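Long-range contact in TRAP dicarboxylate transporter-DctP subunit (Desulfovibrio salexigens, PDB 4N6D), which probably captures an organic acid in the periplasm and delivers it to a TRAP-type membrane transporter: residues V141-A146 and E261-T266. Residues are numbered along the deposited sequence; the frame is centred on the assembly and turned at random.
Sequences VLTMFA and EQAEWT
With chi1 at -60°, Thr266 points its methyl CG2 away from its own backbone N, and Phe145 swings its ring between backbone N and carbonyl carbon (chi1 51°); together these torsions lay the methyl over one face of the ring. Thr266 CG2 sits 3.9 Å from the Phe145 ring centroid, a CH-pi contact displaced toward the rim, where Phe145 CG is nearest at 3.6 Å. The other branch, Thr266 OG1, turns back to its own helix and donates a hydrogen bond to Gln262 O (2.8 Å), which helps hold the torsion that presents CG2 to the ring. Two residues earlier on the strand, Thr143 packs obliquely on the aliphatic start of Gln262, with Thr143 CG2 3.9 Å from Gln262 CG, while its OG1 is hydrogen-bonded to Gly259 O. The Gln262 amide bends away to Gln47 and Arg50. Between these packing points Ala263 CB comes within 3.1 Å of Met144 O, and Ala263 CA adds a bent, weak CH...O contact; this buried oxygen has no conventional hydrogen-bond partner. Segments 141-146 and 261-266 run 27° apart, joining edge strand 139-146 to the long helix 249-285, with strand 234-240 alongside, helix 117-131 touching Met144, and helix 43-58 flanking Phe145 and Thr266.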
ATOM      1  N   VAL A 141      -8.228  -5.386  14.742  1.00  9.27           N
ATOM      2  CA  VAL A 141      -7.631  -5.313  13.424  1.00  6.86           C
ATOM      3  C   VAL A 141      -8.031  -6.563  12.644  1.00  9.07           C
ATOM      4  O   VAL A 141      -7.596  -7.672  12.986  1.00 10.49           O
ATOM      5  CB  VAL A 141      -6.107  -5.167  13.501  1.00  7.65           C
ATOM      6  CG1 VAL A 141      -5.507  -5.169  12.113  1.00  8.70           C
ATOM      7  CG2 VAL A 141      -5.734  -3.875  14.246  1.00 11.01           C
ATOM      8  N   LEU A 142      -8.888  -6.395  11.640  1.00  7.21           N
ATOM      9  CA  LEU A 142      -9.452  -7.534  10.913  1.00  6.39           C
ATOM     10  C   LEU A 142      -8.482  -8.075   9.874  1.00  7.44           C
ATOM     11  O   LEU A 142      -8.459  -9.282   9.628  1.00  8.37           O
ATOM     12  CB  LEU A 142     -10.758  -7.153  10.211  1.00  8.60           C
ATOM     13  CG  LEU A 142     -11.889  -6.867  11.194  1.00  7.23           C
ATOM     14  CD1 LEU A 142     -13.083  -6.367  10.413  1.00  7.39           C
ATOM     15  CD2 LEU A 142     -12.229  -8.117  11.946  1.00  8.00           C
ATOM     16  N   THR A 143      -7.764  -7.182   9.205  1.00  7.59           N
ATOM     17  CA  THR A 143      -6.706  -7.579   8.262  1.00  7.18           C
ATOM     18  C   THR A 143      -5.846  -6.352   7.974  1.00  7.81           C
ATOM     19  O   THR A 143      -6.163  -5.241   8.405  1.00  6.81           O
ATOM     20  CB  THR A 143      -7.236  -8.215   6.936  1.00  7.93           C
ATOM     21  OG1 THR A 143      -6.146  -8.849   6.248  1.00  8.11           O
ATOM     22  CG2 THR A 143      -7.862  -7.177   6.040  1.00  9.24           C
ATOM     23  N   MET A 144      -4.733  -6.567   7.291  1.00  6.42           N
ATOM     24  CA  MET A 144      -3.902  -5.475   6.802  1.00  6.64           C
ATOM     25  C   MET A 144      -3.396  -5.882   5.444  1.00  7.64           C
ATOM     26  O   MET A 144      -3.358  -7.067   5.112  1.00  9.48           O
ATOM     27  CB  MET A 144      -2.722  -5.204   7.719  1.00  9.89           C
ATOM     28  CG  MET A 144      -3.166  -4.816   9.126  1.00 14.71           C
ATOM     29  SD  MET A 144      -1.756  -4.527  10.171  1.00 16.45           S
ATOM     30  CE  MET A 144      -1.425  -2.822   9.754  1.00 16.07           C
ATOM     31  N   PHE A 145      -3.016  -4.892   4.646  1.00  7.26           N
ATOM     32  CA  PHE A 145      -2.428  -5.160   3.342  1.00  8.00           C
ATOM     33  C   PHE A 145      -1.722  -3.917   2.828  1.00  8.38           C
ATOM     34  O   PHE A 145      -1.791  -2.869   3.437  1.00  8.86           O
ATOM     35  CB  PHE A 145      -3.486  -5.632   2.345  1.00  7.16           C
ATOM     36  CG  PHE A 145      -4.679  -4.742   2.264  1.00  7.21           C
ATOM     37  CD1 PHE A 145      -4.646  -3.582   1.522  1.00  7.87           C
ATOM     38  CD2 PHE A 145      -5.848  -5.078   2.921  1.00  9.86           C
ATOM     39  CE1 PHE A 145      -5.765  -2.743   1.459  1.00 11.08           C
ATOM     40  CE2 PHE A 145      -6.972  -4.250   2.854  1.00 10.96           C
ATOM     41  CZ  PHE A 145      -6.923  -3.085   2.136  1.00  9.03           C
ATOM     42  N   ALA A 146      -1.029  -4.063   1.717  1.00  6.45           N
ATOM     43  CA  ALA A 146      -0.240  -2.977   1.149  1.00  7.86           C
ATOM     44  C   ALA A 146      -0.485  -2.870  -0.337  1.00  7.57           C
ATOM     45  O   ALA A 146      -0.801  -3.856  -1.011  1.00  9.55           O
ATOM     46  CB  ALA A 146       1.246  -3.198   1.387  1.00  9.74           C
ATOM     47  N   GLU A 261      -5.466 -14.647   5.650  1.00  9.23           N
ATOM     48  CA  GLU A 261      -5.960 -15.025   4.337  1.00  8.63           C
ATOM     49  C   GLU A 261      -6.239 -13.779   3.512  1.00  9.78           C
ATOM     50  O   GLU A 261      -5.924 -13.718   2.328  1.00  9.50           O
ATOM     51  CB  GLU A 261      -7.264 -15.814   4.427  1.00 11.52           C
ATOM     52  CG  GLU A 261      -7.192 -17.132   5.139  1.00 18.39           C
ATOM     53  CD  GLU A 261      -8.464 -17.954   4.960  1.00 21.65           C
ATOM     54  OE1 GLU A 261      -9.235 -17.638   4.031  1.00 15.74           O
ATOM     55  OE2 GLU A 261      -8.664 -18.918   5.739  1.00 22.18           O
ATOM     56  N   GLN A 262      -6.890 -12.795   4.121  1.00  9.43           N
ATOM     57  CA  GLN A 262      -7.286 -11.606   3.376  1.00  8.66           C
ATOM     58  C   GLN A 262      -6.084 -10.738   3.019  1.00  8.51           C
ATOM     59  O   GLN A 262      -6.074 -10.086   1.968  1.00  8.23           O
ATOM     60  CB  GLN A 262      -8.363 -10.814   4.134  1.00  7.24           C
ATOM     61  CG  GLN A 262      -9.018  -9.714   3.327  1.00  9.51           C
ATOM     62  CD  GLN A 262      -9.866 -10.245   2.213  1.00  9.55           C
ATOM     63  OE1 GLN A 262     -10.177 -11.424   2.177  1.00 11.73           O
ATOM     64  NE2 GLN A 262     -10.269  -9.368   1.307  1.00  8.62           N
ATOM     65  N   ALA A 263      -5.070 -10.720   3.881  1.00  8.59           N
ATOM     66  CA  ALA A 263      -3.828 -10.024   3.567  1.00  7.00           C
ATOM     67  C   ALA A 263      -3.230 -10.634   2.279  1.00  9.38           C
ATOM     68  O   ALA A 263      -2.867  -9.919   1.330  1.00  8.86           O
ATOM     69  CB  ALA A 263      -2.840 -10.144   4.738  1.00  8.51           C
ATOM     70  N   GLU A 264      -3.119 -11.960   2.253  1.00  7.89           N
ATOM     71  CA  GLU A 264      -2.592 -12.668   1.080  1.00  8.16           C
ATOM     72  C   GLU A 264      -3.469 -12.465  -0.147  1.00  9.09           C
ATOM     73  O   GLU A 264      -2.981 -12.200  -1.239  1.00 10.50           O
ATOM     74  CB  GLU A 264      -2.457 -14.167   1.364  1.00 11.79           C
ATOM     75  CG  GLU A 264      -1.868 -14.952   0.214  1.00 13.15           C
ATOM     76  CD  GLU A 264      -1.538 -16.393   0.578  1.00 18.84           C
ATOM     77  OE1 GLU A 264      -1.369 -16.702   1.770  1.00 17.26           O
ATOM     78  OE2 GLU A 264      -1.447 -17.221  -0.341  1.00 22.98           O
ATOM     79  N   TRP A 265      -4.775 -12.591   0.029  1.00  9.13           N
ATOM     80  CA  TRP A 265      -5.686 -12.489  -1.103  1.00 12.01           C
ATOM     81  C   TRP A 265      -5.563 -11.128  -1.759  1.00 11.23           C
ATOM     82  O   TRP A 265      -5.557 -11.015  -2.993  1.00  9.68           O
ATOM     83  CB  TRP A 265      -7.148 -12.716  -0.682  1.00 11.59           C
ATOM     84  CG  TRP A 265      -8.025 -12.788  -1.872  1.00  9.51           C
ATOM     85  CD1 TRP A 265      -8.399 -13.914  -2.533  1.00 13.49           C
ATOM     86  CD2 TRP A 265      -8.602 -11.690  -2.588  1.00 10.60           C
ATOM     87  NE1 TRP A 265      -9.193 -13.590  -3.621  1.00 16.12           N
ATOM     88  CE2 TRP A 265      -9.324 -12.228  -3.672  1.00 11.23           C
ATOM     89  CE3 TRP A 265      -8.588 -10.309  -2.416  1.00  9.13           C
ATOM     90  CZ2 TRP A 265     -10.029 -11.423  -4.571  1.00  9.90           C
ATOM     91  CZ3 TRP A 265      -9.286  -9.519  -3.311  1.00 10.51           C
ATOM     92  CH2 TRP A 265      -9.980 -10.082  -4.377  1.00  9.94           C
ATOM     93  N   THR A 266      -5.493 -10.088  -0.928  1.00  8.60           N
ATOM     94  CA  THR A 266      -5.428  -8.722  -1.433  1.00  9.06           C
ATOM     95  C   THR A 266      -4.121  -8.458  -2.164  1.00 11.89           C
ATOM     96  O   THR A 266      -4.094  -7.839  -3.252  1.00  9.61           O
ATOM     97  CB  THR A 266      -5.602  -7.701  -0.290  1.00 10.78           C
ATOM     98  OG1 THR A 266      -6.877  -7.903   0.338  1.00 10.21           O
ATOM     99  CG2 THR A 266      -5.539  -6.306  -0.816  1.00  9.43           C
TER